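Local coordinates for PR domain zinc finger protein 2 (PDB 2QPW) that methylates a lysine of the histone H3 tail through its PR/SET domain, the part present here, using S-adenosyl-L-methionine as methyl donor, at residues A[103-108]-A[138-143]; A[112-117]-A[125-130]; A[35-40]-A[134-139]; A[43-48]-A[97-102]. One frame throughout, in Å; residues are numbered along the deposited sequence.

Contact 1 (A[103-108]-A[138-143])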
loop_
_atom_site.group_PDB
_atom_site.type_symbol
_atom_site.label_atom_id
_atom_site.label_comp_id
_atom_site.label_asym_id
_atom_site.label_seq_id
_atom_site.Cartn_x
_atom_site.Cartn_y
_atom_site.Cartn_z
ATOM N N VAL A 103 3.146 -1.184 0.801
ATOM C CA VAL A 103 3.169 -0.080 -0.202
ATOM C C VAL A 103 2.843 1.257 0.496
ATOM O O VAL A 103 1.706 1.477 1.010
ATOM C CB VAL A 103 2.168 -0.333 -1.352
ATOM C CG1 VAL A 103 2.084 0.867 -2.327
ATOM C CG2 VAL A 103 2.492 -1.658 -2.086
ATOM N N ASN A 104 3.835 2.140 0.551
ATOM C CA ASN A 104 3.649 3.437 1.188
ATOM C C ASN A 104 2.756 4.378 0.368
ATOM O O ASN A 104 2.561 4.177 -0.826
ATOM C CB ASN A 104 5.014 4.090 1.476
ATOM C CG ASN A 104 4.985 5.030 2.684
ATOM O OD1 ASN A 104 3.929 5.265 3.299
ATOM N ND2 ASN A 104 6.158 5.599 3.017
ATOM N N TRP A 105 2.221 5.429 1.018
ATOM C CA TRP A 105 1.370 6.409 0.350
ATOM C C TRP A 105 2.227 7.572 -0.201
ATOM O O TRP A 105 3.156 8.057 0.470
ATOM C CB TRP A 105 0.378 6.993 1.360
ATOM C CG TRP A 105 -0.710 6.079 1.774
ATOM C CD1 TRP A 105 -0.633 5.050 2.694
ATOM C CD2 TRP A 105 -2.051 6.079 1.282
ATOM N NE1 TRP A 105 -1.855 4.427 2.806
ATOM C CE2 TRP A 105 -2.742 5.038 1.954
ATOM C CE3 TRP A 105 -2.747 6.876 0.364
ATOM C CZ2 TRP A 105 -4.110 4.792 1.747
ATOM C CZ3 TRP A 105 -4.104 6.638 0.169
ATOM C CH2 TRP A 105 -4.756 5.583 0.827
ATOM N N ALA A 106 1.879 8.032 -1.407
ATOM C CA ALA A 106 2.445 9.238 -1.975
ATOM C C ALA A 106 2.010 10.434 -1.127
ATOM O O ALA A 106 0.942 10.395 -0.523
ATOM C CB ALA A 106 1.971 9.384 -3.396
ATOM N N CYS A 107 2.874 11.455 -1.032
ATOM C CA CYS A 107 2.554 12.697 -0.305
ATOM C C CYS A 107 1.786 13.611 -1.202
ATOM O O CYS A 107 2.349 14.104 -2.214
ATOM C CB CYS A 107 3.833 13.424 0.126
ATOM S SG CYS A 107 4.637 12.590 1.408
ATOM N N SER A 108 0.512 13.856 -0.866
ATOM C CA SER A 108 -0.388 14.665 -1.707
ATOM C C SER A 108 -0.330 14.179 -3.187
ATOM O O SER A 108 -0.431 14.970 -4.132
ATOM C CB SER A 108 -0.030 16.162 -1.636
ATOM O OG SER A 108 -0.003 16.649 -0.301
ATOM N N LEU A 138 4.231 3.600 -4.920
ATOM C CA LEU A 138 3.499 4.571 -4.053
ATOM C C LEU A 138 2.039 4.701 -4.476
ATOM O O LEU A 138 1.727 5.035 -5.615
ATOM C CB LEU A 138 4.144 5.965 -4.100
ATOM C CG LEU A 138 5.574 6.037 -3.588
ATOM C CD1 LEU A 138 6.179 7.459 -3.798
ATOM C CD2 LEU A 138 5.708 5.663 -2.081
ATOM N N VAL A 139 1.146 4.453 -3.534
ATOM C CA VAL A 139 -0.312 4.505 -3.827
ATOM C C VAL A 139 -0.888 5.866 -3.436
ATOM O O VAL A 139 -0.361 6.549 -2.532
ATOM C CB VAL A 139 -1.054 3.330 -3.106
ATOM C CG1 VAL A 139 -1.111 3.475 -1.555
ATOM C CG2 VAL A 139 -2.469 3.067 -3.719
ATOM N N TRP A 140 -1.961 6.275 -4.108
ATOM C CA TRP A 140 -2.759 7.433 -3.621
ATOM C C TRP A 140 -4.201 7.230 -4.134
ATOM O O TRP A 140 -4.485 6.220 -4.816
ATOM C CB TRP A 140 -2.175 8.801 -4.088
ATOM C CG TRP A 140 -2.447 9.938 -3.064
ATOM C CD1 TRP A 140 -1.865 10.093 -1.837
ATOM C CD2 TRP A 140 -3.361 11.028 -3.213
ATOM N NE1 TRP A 140 -2.371 11.218 -1.196
ATOM C CE2 TRP A 140 -3.296 11.801 -2.022
ATOM C CE3 TRP A 140 -4.250 11.414 -4.227
ATOM C CZ2 TRP A 140 -4.072 12.937 -1.830
ATOM C CZ3 TRP A 140 -5.032 12.573 -4.031
ATOM C CH2 TRP A 140 -4.936 13.307 -2.840
ATOM N N TYR A 141 -5.111 8.159 -3.811
ATOM C CA TYR A 141 -6.490 8.049 -4.291
ATOM C C TYR A 141 -6.618 8.252 -5.799
ATOM O O TYR A 141 -5.730 8.807 -6.439
ATOM C CB TYR A 141 -7.395 9.093 -3.586
ATOM C CG TYR A 141 -7.340 9.023 -2.084
ATOM C CD1 TYR A 141 -7.742 7.887 -1.404
ATOM C CD2 TYR A 141 -6.805 10.073 -1.354
ATOM C CE1 TYR A 141 -7.645 7.813 0.008
ATOM C CE2 TYR A 141 -6.712 10.020 0.039
ATOM C CZ TYR A 141 -7.131 8.883 0.706
ATOM O OH TYR A 141 -7.066 8.833 2.078
ATOM N N ASN A 142 -7.748 7.821 -6.360
ATOM C CA ASN A 142 -8.171 8.244 -7.699
ATOM C C ASN A 142 -8.475 9.748 -7.780
ATOM O O ASN A 142 -9.018 10.327 -6.851
ATOM C CB ASN A 142 -9.378 7.398 -8.114
ATOM C CG ASN A 142 -8.972 5.988 -8.413
ATOM O OD1 ASN A 142 -7.992 5.781 -9.116
ATOM N ND2 ASN A 142 -9.694 5.009 -7.879
ATOM N N GLY A 143 -8.075 10.375 -8.875
ATOM C CA GLY A 143 -8.354 11.820 -9.084
ATOM C C GLY A 143 -9.390 12.087 -10.168
ATOM O O GLY A 143 -9.771 11.187 -10.920
HETATM O O HOH W 1 -1.360 12.948 1.186
#

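Contact 2 (A[112-117]-A[125-130])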
loop_
_atom_site.group_PDB
_atom_site.type_symbol
_atom_site.label_atom_id
_atom_site.label_comp_id
_atom_site.label_asym_id
_atom_site.label_seq_id
_atom_site.Cartn_x
_atom_site.Cartn_y
_atom_site.Cartn_z
ATOM N N GLN A 112 2.926 9.526 -7.356
ATOM C CA GLN A 112 2.001 8.363 -7.255
ATOM C C GLN A 112 2.182 7.529 -8.505
ATOM O O GLN A 112 2.203 8.098 -9.617
ATOM C CB GLN A 112 0.528 8.843 -7.161
ATOM C CG GLN A 112 -0.556 7.763 -7.484
ATOM C CD GLN A 112 -1.999 8.309 -7.543
ATOM O OE1 GLN A 112 -2.225 9.515 -7.747
ATOM N NE2 GLN A 112 -2.980 7.407 -7.398
ATOM N N ASN A 113 2.307 6.204 -8.361
ATOM C CA ASN A 113 2.281 5.322 -9.535
ATOM C C ASN A 113 1.292 4.151 -9.421
ATOM O O ASN A 113 1.254 3.287 -10.321
ATOM C CB ASN A 113 3.702 4.811 -9.911
ATOM C CG ASN A 113 4.461 4.231 -8.724
ATOM O OD1 ASN A 113 3.863 3.646 -7.836
ATOM N ND2 ASN A 113 5.808 4.394 -8.713
ATOM N N LEU A 114 0.511 4.117 -8.328
ATOM C CA LEU A 114 -0.537 3.078 -8.147
ATOM C C LEU A 114 -1.854 3.750 -7.797
ATOM O O LEU A 114 -1.833 4.766 -7.082
ATOM C CB LEU A 114 -0.183 2.090 -6.996
ATOM C CG LEU A 114 1.025 1.140 -7.237
ATOM C CD1 LEU A 114 1.331 0.378 -5.934
ATOM C CD2 LEU A 114 0.817 0.104 -8.354
ATOM N N PHE A 115 -2.978 3.189 -8.268
ATOM C CA PHE A 115 -4.324 3.664 -7.855
ATOM C C PHE A 115 -5.195 2.469 -7.464
ATOM O O PHE A 115 -4.965 1.342 -7.962
ATOM C CB PHE A 115 -5.027 4.495 -8.941
ATOM C CG PHE A 115 -5.379 3.730 -10.214
ATOM C CD1 PHE A 115 -6.634 3.132 -10.370
ATOM C CD2 PHE A 115 -4.458 3.656 -11.283
ATOM C CE1 PHE A 115 -6.972 2.451 -11.558
ATOM C CE2 PHE A 115 -4.785 2.969 -12.468
ATOM C CZ PHE A 115 -6.049 2.368 -12.599
ATOM N N PRO A 116 -6.185 2.698 -6.565
ATOM C CA PRO A 116 -7.020 1.577 -6.092
ATOM C C PRO A 116 -8.225 1.303 -7.017
ATOM O O PRO A 116 -8.783 2.215 -7.620
ATOM C CB PRO A 116 -7.482 2.056 -4.705
ATOM C CG PRO A 116 -7.638 3.538 -4.868
ATOM C CD PRO A 116 -6.553 3.964 -5.895
ATOM N N LEU A 117 -8.603 0.040 -7.116
ATOM C CA LEU A 117 -9.843 -0.315 -7.800
ATOM C C LEU A 117 -10.478 -1.540 -7.118
ATOM O O LEU A 117 -9.774 -2.434 -6.619
ATOM C CB LEU A 117 -9.607 -0.534 -9.277
ATOM C CG LEU A 117 -8.987 -1.833 -9.745
ATOM C CD1 LEU A 117 -9.404 -2.177 -11.192
ATOM C CD2 LEU A 117 -7.459 -1.730 -9.633
ATOM N N TYR A 125 -4.497 -2.908 -6.495
ATOM C CA TYR A 125 -3.710 -1.718 -6.870
ATOM C C TYR A 125 -3.341 -1.892 -8.348
ATOM O O TYR A 125 -2.896 -2.994 -8.752
ATOM C CB TYR A 125 -2.415 -1.636 -6.046
ATOM C CG TYR A 125 -2.551 -1.285 -4.560
ATOM C CD1 TYR A 125 -3.778 -0.847 -4.009
ATOM C CD2 TYR A 125 -1.449 -1.366 -3.713
ATOM C CE1 TYR A 125 -3.872 -0.485 -2.644
ATOM C CE2 TYR A 125 -1.532 -1.008 -2.363
ATOM C CZ TYR A 125 -2.757 -0.576 -1.841
ATOM O OH TYR A 125 -2.808 -0.216 -0.510
ATOM N N LYS A 126 -3.538 -0.847 -9.151
ATOM C CA LYS A 126 -3.213 -0.898 -10.587
ATOM C C LYS A 126 -2.176 0.188 -10.885
ATOM O O LYS A 126 -2.232 1.267 -10.281
ATOM C CB LYS A 126 -4.469 -0.696 -11.422
ATOM C CG LYS A 126 -4.250 -0.918 -12.911
ATOM C CD LYS A 126 -5.535 -0.832 -13.727
ATOM C CE LYS A 126 -6.125 -2.176 -14.007
ATOM N NZ LYS A 126 -7.262 -1.995 -14.978
ATOM N N THR A 127 -1.228 -0.090 -11.783
ATOM C CA THR A 127 -0.210 0.928 -12.118
ATOM C C THR A 127 -0.795 2.024 -13.031
ATOM O O THR A 127 -1.462 1.749 -14.057
ATOM C CB THR A 127 1.087 0.339 -12.756
ATOM O OG1 THR A 127 0.746 -0.325 -13.971
ATOM C CG2 THR A 127 1.791 -0.685 -11.801
ATOM N N LEU A 128 -0.524 3.269 -12.635
ATOM C CA LEU A 128 -1.040 4.476 -13.265
ATOM C C LEU A 128 -0.160 4.866 -14.453
ATOM O O LEU A 128 -0.590 5.568 -15.383
ATOM C CB LEU A 128 -1.034 5.584 -12.197
ATOM C CG LEU A 128 -1.556 6.984 -12.491
ATOM C CD1 LEU A 128 -2.960 6.941 -13.094
ATOM C CD2 LEU A 128 -1.541 7.805 -11.169
ATOM N N LYS A 129 1.102 4.444 -14.383
ATOM C CA LYS A 129 2.136 4.767 -15.364
ATOM C C LYS A 129 3.160 3.650 -15.274
ATOM O O LYS A 129 3.136 2.891 -14.282
ATOM C CB LYS A 129 2.788 6.121 -15.053
ATOM C CG LYS A 129 3.509 6.236 -13.720
ATOM C CD LYS A 129 3.600 7.713 -13.308
ATOM C CE LYS A 129 4.906 8.012 -12.611
ATOM N NZ LYS A 129 5.131 9.490 -12.565
ATOM N N PRO A 130 4.028 3.493 -16.299
ATOM C CA PRO A 130 5.127 2.518 -16.193
ATOM C C PRO A 130 6.055 2.769 -15.001
ATOM O O PRO A 130 6.305 3.916 -14.623
ATOM C CB PRO A 130 5.894 2.688 -17.526
ATOM C CG PRO A 130 4.903 3.347 -18.442
ATOM C CD PRO A 130 4.038 4.200 -17.602
#

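Contact 3 (A[35-40]-A[134-139])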
loop_
_atom_site.group_PDB
_atom_site.type_symbol
_atom_site.label_atom_id
_atom_site.label_comp_id
_atom_site.label_asym_id
_atom_site.label_seq_id
_atom_site.Cartn_x
_atom_site.Cartn_y
_atom_site.Cartn_z
ATOM N N PRO A 35 13.614 -1.027 2.882
ATOM C CA PRO A 35 13.260 0.267 3.514
ATOM C C PRO A 35 12.718 1.360 2.550
ATOM O O PRO A 35 13.271 1.549 1.445
ATOM C CB PRO A 35 14.589 0.690 4.178
ATOM C CG PRO A 35 15.199 -0.601 4.583
ATOM C CD PRO A 35 14.839 -1.606 3.482
ATOM N N SER A 36 11.643 2.054 2.942
ATOM C CA SER A 36 11.010 3.077 2.093
ATOM C C SER A 36 11.921 4.303 1.990
ATOM O O SER A 36 12.587 4.610 2.956
ATOM C CB SER A 36 9.689 3.540 2.717
ATOM O OG SER A 36 9.060 4.499 1.870
ATOM N N ALA A 37 11.988 4.955 0.839
ATOM C CA ALA A 37 12.737 6.238 0.748
ATOM C C ALA A 37 11.878 7.404 1.243
ATOM O O ALA A 37 12.405 8.440 1.715
ATOM C CB ALA A 37 13.196 6.492 -0.710
ATOM N N VAL A 38 10.559 7.266 1.109
ATOM C CA VAL A 38 9.603 8.267 1.651
ATOM C C VAL A 38 9.644 8.361 3.204
ATOM O O VAL A 38 9.590 9.456 3.748
ATOM C CB VAL A 38 8.155 8.035 1.102
ATOM C CG1 VAL A 38 7.187 9.008 1.692
ATOM C CG2 VAL A 38 8.132 8.200 -0.417
ATOM N N ASP A 39 9.772 7.220 3.898
ATOM C CA ASP A 39 9.915 7.133 5.355
ATOM C C ASP A 39 10.853 5.959 5.646
ATOM O O ASP A 39 10.440 4.802 5.676
ATOM C CB ASP A 39 8.552 6.962 6.051
ATOM C CG ASP A 39 8.670 6.826 7.574
ATOM O OD1 ASP A 39 9.801 6.859 8.116
ATOM O OD2 ASP A 39 7.621 6.681 8.242
ATOM N N LYS A 40 12.147 6.253 5.814
ATOM C CA LYS A 40 13.109 5.163 5.952
ATOM C C LYS A 40 12.987 4.421 7.281
ATOM O O LYS A 40 13.674 3.436 7.454
ATOM C CB LYS A 40 14.550 5.613 5.695
ATOM C CG LYS A 40 14.953 6.849 6.406
ATOM C CD LYS A 40 16.450 7.195 6.114
ATOM C CE LYS A 40 16.683 7.899 4.771
ATOM N NZ LYS A 40 16.050 9.231 4.661
ATOM N N GLY A 134 14.218 -0.217 -9.588
ATOM C CA GLY A 134 14.767 0.706 -8.577
ATOM C C GLY A 134 13.870 1.879 -8.154
ATOM O O GLY A 134 14.303 2.730 -7.359
ATOM N N GLU A 135 12.634 1.955 -8.684
ATOM C CA GLU A 135 11.662 3.003 -8.258
ATOM C C GLU A 135 10.704 2.448 -7.187
ATOM O O GLU A 135 10.301 1.278 -7.246
ATOM C CB GLU A 135 10.847 3.606 -9.444
ATOM C CG GLU A 135 11.717 4.399 -10.465
ATOM C CD GLU A 135 10.939 5.059 -11.629
ATOM O OE1 GLU A 135 9.797 4.634 -11.983
ATOM O OE2 GLU A 135 11.526 6.008 -12.233
ATOM N N GLU A 136 10.331 3.301 -6.238
ATOM C CA GLU A 136 9.414 2.899 -5.127
ATOM C C GLU A 136 7.966 2.893 -5.619
ATOM O O GLU A 136 7.546 3.829 -6.327
ATOM C CB GLU A 136 9.558 3.838 -3.897
ATOM C CG GLU A 136 8.707 3.374 -2.682
ATOM C CD GLU A 136 9.047 4.035 -1.341
ATOM O OE1 GLU A 136 9.835 5.022 -1.310
ATOM O OE2 GLU A 136 8.505 3.582 -0.291
ATOM N N LEU A 137 7.217 1.846 -5.247
ATOM C CA LEU A 137 5.768 1.800 -5.494
ATOM C C LEU A 137 5.057 2.665 -4.443
ATOM O O LEU A 137 5.272 2.470 -3.242
ATOM C CB LEU A 137 5.220 0.361 -5.441
ATOM C CG LEU A 137 5.240 -0.489 -6.726
ATOM C CD1 LEU A 137 6.660 -0.617 -7.239
ATOM C CD2 LEU A 137 4.586 -1.919 -6.446
ATOM N N LEU A 138 4.231 3.600 -4.920
ATOM C CA LEU A 138 3.499 4.571 -4.053
ATOM C C LEU A 138 2.039 4.701 -4.476
ATOM O O LEU A 138 1.727 5.035 -5.615
ATOM C CB LEU A 138 4.144 5.965 -4.100
ATOM C CG LEU A 138 5.574 6.037 -3.588
ATOM C CD1 LEU A 138 6.179 7.459 -3.798
ATOM C CD2 LEU A 138 5.708 5.663 -2.081
ATOM N N VAL A 139 1.146 4.453 -3.534
ATOM C CA VAL A 139 -0.312 4.505 -3.827
ATOM C C VAL A 139 -0.888 5.866 -3.436
ATOM O O VAL A 139 -0.361 6.549 -2.532
ATOM C CB VAL A 139 -1.054 3.330 -3.106
ATOM C CG1 VAL A 139 -1.111 3.475 -1.555
ATOM C CG2 VAL A 139 -2.469 3.067 -3.719
#

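Contact 4 (A[43-48]-A[97-102])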
loop_
_atom_site.group_PDB
_atom_site.type_symbol
_atom_site.label_atom_id
_atom_site.label_comp_id
_atom_site.label_asym_id
_atom_site.label_seq_id
_atom_site.Cartn_x
_atom_site.Cartn_y
_atom_site.Cartn_z
ATOM N N ILE A 43 9.280 -0.237 6.238
ATOM C CA ILE A 43 9.520 -1.022 5.039
ATOM C C ILE A 43 8.575 -0.547 3.950
ATOM O O ILE A 43 7.411 -0.221 4.234
ATOM C CB ILE A 43 9.376 -2.558 5.329
ATOM C CG1 ILE A 43 10.495 -3.015 6.299
ATOM C CG2 ILE A 43 9.364 -3.359 4.044
ATOM C CD1 ILE A 43 11.965 -2.702 5.766
ATOM N N GLY A 44 9.090 -0.494 2.719
ATOM C CA GLY A 44 8.300 -0.152 1.520
ATOM C C GLY A 44 8.494 -1.221 0.424
ATOM O O GLY A 44 9.065 -2.283 0.684
ATOM N N VAL A 45 7.935 -0.964 -0.773
ATOM C CA VAL A 45 7.930 -1.920 -1.890
ATOM C C VAL A 45 8.559 -1.244 -3.106
ATOM O O VAL A 45 8.236 -0.094 -3.398
ATOM C CB VAL A 45 6.470 -2.344 -2.264
ATOM C CG1 VAL A 45 6.465 -3.433 -3.313
ATOM C CG2 VAL A 45 5.702 -2.812 -0.972
ATOM N N TRP A 46 9.435 -1.977 -3.795
ATOM C CA TRP A 46 10.248 -1.443 -4.916
ATOM C C TRP A 46 10.183 -2.327 -6.143
ATOM O O TRP A 46 10.128 -3.551 -6.034
ATOM C CB TRP A 46 11.729 -1.301 -4.510
ATOM C CG TRP A 46 11.964 -0.368 -3.362
ATOM C CD1 TRP A 46 11.732 -0.626 -2.057
ATOM C CD2 TRP A 46 12.519 0.957 -3.424
ATOM N NE1 TRP A 46 12.080 0.464 -1.275
ATOM C CE2 TRP A 46 12.561 1.454 -2.092
ATOM C CE3 TRP A 46 12.941 1.792 -4.475
ATOM C CZ2 TRP A 46 13.048 2.756 -1.767
ATOM C CZ3 TRP A 46 13.441 3.098 -4.159
ATOM C CH2 TRP A 46 13.459 3.560 -2.808
ATOM N N ALA A 47 10.207 -1.727 -7.323
ATOM C CA ALA A 47 10.200 -2.531 -8.572
ATOM C C ALA A 47 11.583 -3.146 -8.787
ATOM O O ALA A 47 12.607 -2.495 -8.497
ATOM C CB ALA A 47 9.831 -1.644 -9.756
ATOM N N THR A 48 11.604 -4.397 -9.249
ATOM C CA THR A 48 12.887 -5.099 -9.527
ATOM C C THR A 48 13.200 -5.146 -11.026
ATOM O O THR A 48 14.331 -5.526 -11.453
ATOM C CB THR A 48 12.852 -6.569 -9.026
ATOM O OG1 THR A 48 11.840 -7.284 -9.743
ATOM C CG2 THR A 48 12.627 -6.654 -7.508
ATOM N N GLY A 97 -2.495 -9.318 7.069
ATOM C CA GLY A 97 -2.428 -8.794 5.682
ATOM C C GLY A 97 -1.393 -9.494 4.793
ATOM O O GLY A 97 -0.934 -10.610 5.104
ATOM N N ASN A 98 -1.081 -8.884 3.649
ATOM C CA ASN A 98 -0.065 -9.425 2.737
ATOM C C ASN A 98 0.913 -8.319 2.298
ATOM O O ASN A 98 0.980 -7.223 2.937
ATOM C CB ASN A 98 -0.676 -10.164 1.532
ATOM C CG ASN A 98 -1.657 -9.288 0.750
ATOM O OD1 ASN A 98 -1.426 -8.086 0.563
ATOM N ND2 ASN A 98 -2.803 -9.865 0.379
ATOM N N TRP A 99 1.681 -8.567 1.230
ATOM C CA TRP A 99 2.723 -7.571 0.887
ATOM C C TRP A 99 2.183 -6.190 0.474
ATOM O O TRP A 99 2.901 -5.162 0.624
ATOM C CB TRP A 99 3.727 -8.114 -0.168
ATOM C CG TRP A 99 3.112 -8.304 -1.564
ATOM C CD1 TRP A 99 2.560 -9.469 -2.075
ATOM C CD2 TRP A 99 3.044 -7.328 -2.621
ATOM N NE1 TRP A 99 2.144 -9.253 -3.391
ATOM C CE2 TRP A 99 2.453 -7.957 -3.742
ATOM C CE3 TRP A 99 3.441 -5.959 -2.741
ATOM C CZ2 TRP A 99 2.230 -7.279 -4.955
ATOM C CZ3 TRP A 99 3.204 -5.300 -3.966
ATOM C CH2 TRP A 99 2.616 -5.951 -5.038
ATOM N N LEU A 100 0.928 -6.122 0.015
ATOM C CA LEU A 100 0.339 -4.781 -0.320
ATOM C C LEU A 100 0.283 -3.814 0.843
ATOM O O LEU A 100 0.385 -2.587 0.647
ATOM C CB LEU A 100 -1.050 -4.905 -0.989
ATOM C CG LEU A 100 -1.056 -5.336 -2.460
ATOM C CD1 LEU A 100 -0.835 -6.883 -2.603
ATOM C CD2 LEU A 100 -2.359 -4.929 -3.081
ATOM N N ARG A 101 0.218 -4.352 2.065
ATOM C CA ARG A 101 0.298 -3.522 3.299
ATOM C C ARG A 101 1.519 -2.572 3.332
ATOM O O ARG A 101 1.463 -1.415 3.832
ATOM C CB ARG A 101 0.386 -4.445 4.524
ATOM C CG ARG A 101 0.591 -3.663 5.860
ATOM C CD ARG A 101 1.060 -4.524 6.978
ATOM N NE ARG A 101 1.122 -3.808 8.251
ATOM C CZ ARG A 101 2.176 -3.151 8.734
ATOM N NH1 ARG A 101 3.338 -3.069 8.072
ATOM N NH2 ARG A 101 2.079 -2.606 9.931
ATOM N N TYR A 102 2.628 -3.071 2.813
ATOM C CA TYR A 102 3.917 -2.349 2.850
ATOM C C TYR A 102 4.080 -1.265 1.766
ATOM O O TYR A 102 5.073 -0.510 1.797
ATOM C CB TYR A 102 5.060 -3.374 2.789
ATOM C CG TYR A 102 5.108 -4.235 4.032
ATOM C CD1 TYR A 102 5.820 -3.810 5.151
ATOM C CD2 TYR A 102 4.398 -5.463 4.113
ATOM C CE1 TYR A 102 5.859 -4.570 6.338
ATOM C CE2 TYR A 102 4.411 -6.225 5.303
ATOM C CZ TYR A 102 5.162 -5.786 6.390
ATOM O OH TYR A 102 5.213 -6.505 7.550
#

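Contact 1 (A[103-108]-A[138-143])
Trp105 and Val139 lie abreast as a parallel beta pair, their CA atoms 4.9 Å apart, where 103-108 and 138-143 meet briefly before diverging, their overall directions 57° apart. Two backbone bonds grip Val139: its N donates to Asn104 O (3.1 Å), and its O accepts from Ala106 N (2.9 Å). Val139 CG1 sits between its own backbone N and carbonyl carbon (chi1 70°), which brings it over one face of the Trp105 indole, a CH-pi contact 4.1 Å from CG1 to the centroid of the five-membered ring. Val103 CG1 packs crosswise against Val139 CB. In position the segments correspond to two SET signatures, one around Asn104 (Asn-Trp-Ala-Cys here, Asn-His-Ser-Cys in many SET enzymes), the other running on from Glu135, Glu136 and Leu137; in that family they meet in the characteristic pseudoknot. Farther along, Ala106 CB packs on Leu138 CB, and the contact becomes largely aromatic. Trp140 CD1 reaches the rim of the Trp105 indole in its plane, 4.0 Å from CE3. Tyr141 tilts at 58° to the six-membered ring of Trp105, with Trp105 CZ3 over the outer part of its face, 3.7 Å from Tyr141 CE1. The Trp140 indole is covered on opposite faces, by Tyr141 CD2 and by Ser108 C. One water accepts from Ser108 N (2.9 Å) and Trp140 NE1 (3.1 Å). Trp105 NE1 turns elsewhere, to Val74 O.

Contact 2 (A[112-117]-A[125-130])
Phe115 and Lys126 form the hydrogen-bonded pair of a twisted beta hairpin, strands 114-117 and 125-127 running antiparallel at 138°. Phe115 N donates to Lys126 O and Lys126 N to Phe115 O, both at 2.9 Å, and Leu128 N adds a nearly straight bond of the same length to Asn113 O. Leu114 with Thr127 and Pro116 with Tyr125 are non-hydrogen-bonded pairs, so the missing N-H of Pro116 costs nothing in this pairing. The polar ends of the side chains mostly look beyond the hairpin. Asn113 uses both ends of its amide on the 136-138 segment that runs beside it, OD1 accepting from Leu138 N and ND2 donating to Glu136 O. Thr127 OG1 bonds Leu52 O, and Tyr125 OH bonds Trp77 NE1. Gln112 folds back on its own segment, NE2 giving to Leu114 O at 2.9 Å from above the carbonyl plane (36°), and it serves Tyr141 O as well. On the face of Phe115 and Lys126, the ring and the lysine chain lie side by side: CB of Lys126 rests over the ring near its rim, and its CD comes within 3.4 Å of Phe115 CZ. Leu117 CD2 also packs on Lys126 CB, at 3.6 Å. Leu128 CD2 touches the Gln112 amide almost evenly, 3.7 Å from CD and little farther from OE1 and NE2.

Contact 3 (A[35-40]-A[134-139])
Glu136 reaches across to the turn at 36-38 and presents its carboxylate to three donors. OE2 takes the hydroxyl of Ser36, with OG only 2.4 Å away, a separation so short that its exact value is doubtful. OE1 accepts from Ala37 N at 3.0 Å, met from 41° above the carboxylate plane, and more weakly from Val38 N at 3.4 Å. The glutamate gets this far because its chain is stretched out, with CG anti to the backbone N (chi1 -175°) and no bend beyond it. Val38 CG2 comes up beside OE1, 3.7 Å away, its side chain at about a right angle to that of Glu136, and meets Leu138 CD2 tip to tip at 3.9 Å, so an apolar contact borders the polar one. Burial of the carboxylate would tend to raise its affinity for a proton, an effect that the donors around it probably offset. Ser36 OG also receives weak bonds from Val38 N and Asp39 N within the turn and from Asn104 ND2. Further out, Asp39 OD1 holds Thr41 OG1 and the backbone of Ser36 bonds that of Arg42, which closes the turn. Trp46 packs against both Ala37 and Glu136. The contact thus ties the bend between strands 31-35 and 43-47 of this PR/SET domain to the chain leading into strand 138-139, beside the start of strand 104-119.

Contact 4 (A[43-48]-A[97-102])
Val45 turns CG1 anti to its backbone N (chi1 -174°) and thereby sends one methyl to Trp99 and the other to Tyr102. CG1 meets the Trp99 indole at CZ3, 3.8 Å away, while CG2 drops onto the backbone of Tyr102, 3.5 Å from its C. The indole is there to be met because Trp99 holds its CG between backbone N and carbonyl carbon (chi1 69°). Ile43 meets the other aromatic residue obliquely, its CG2 lying 3.7 Å from Tyr102 CD1. Between these two side chains Gly44 brings its CA close to Tyr102 O, a fairly straight CA-H...O contact of 3.3 Å that may ease the approach of two acceptors, Ile43 O and Tyr102 O. Arg42 NH1 gives that same Tyr102 O a weak bond. The 97-102 segment leads straight into the SET signature around Asn104, and here it packs on strand 43-47 of the N-terminal hairpin. Its helix-like turn begins with an Asx turn, Asn98 OD1 accepting from Leu100 N at 3.1 Å, and continues with Tyr102 N bonded to Trp99 O at 3.0 Å. Within the segment Arg101 lays its CD over the Tyr102 ring toward the rim. Leu100 CD1 covers one face of the Trp99 indole, and Phe57 meets that residue edge-to-face.

Contacts 1 and 2 share strand 104-119 and belong to one sheet, their centres about 9 Å apart; Asn142 ND2 bonding Pro116 O is one of the links between them. Contact 3 ends on the same 138-139 strand as contact 1, about 11 Å away centre to centre. Contact 4 joins contact 3 through the backbone, Leu137 N to Val45 O at 2.9 Å and Gly134 N to Ala47 O at 3.0 Å, with about 9 Å between centres. Contact 4 leads along the chain into contact 1, where Val45 CG2 packs on Val103 N. In relatives the signature motifs joined by contact 1 border the cofactor and lysine sites, so the same is probable here.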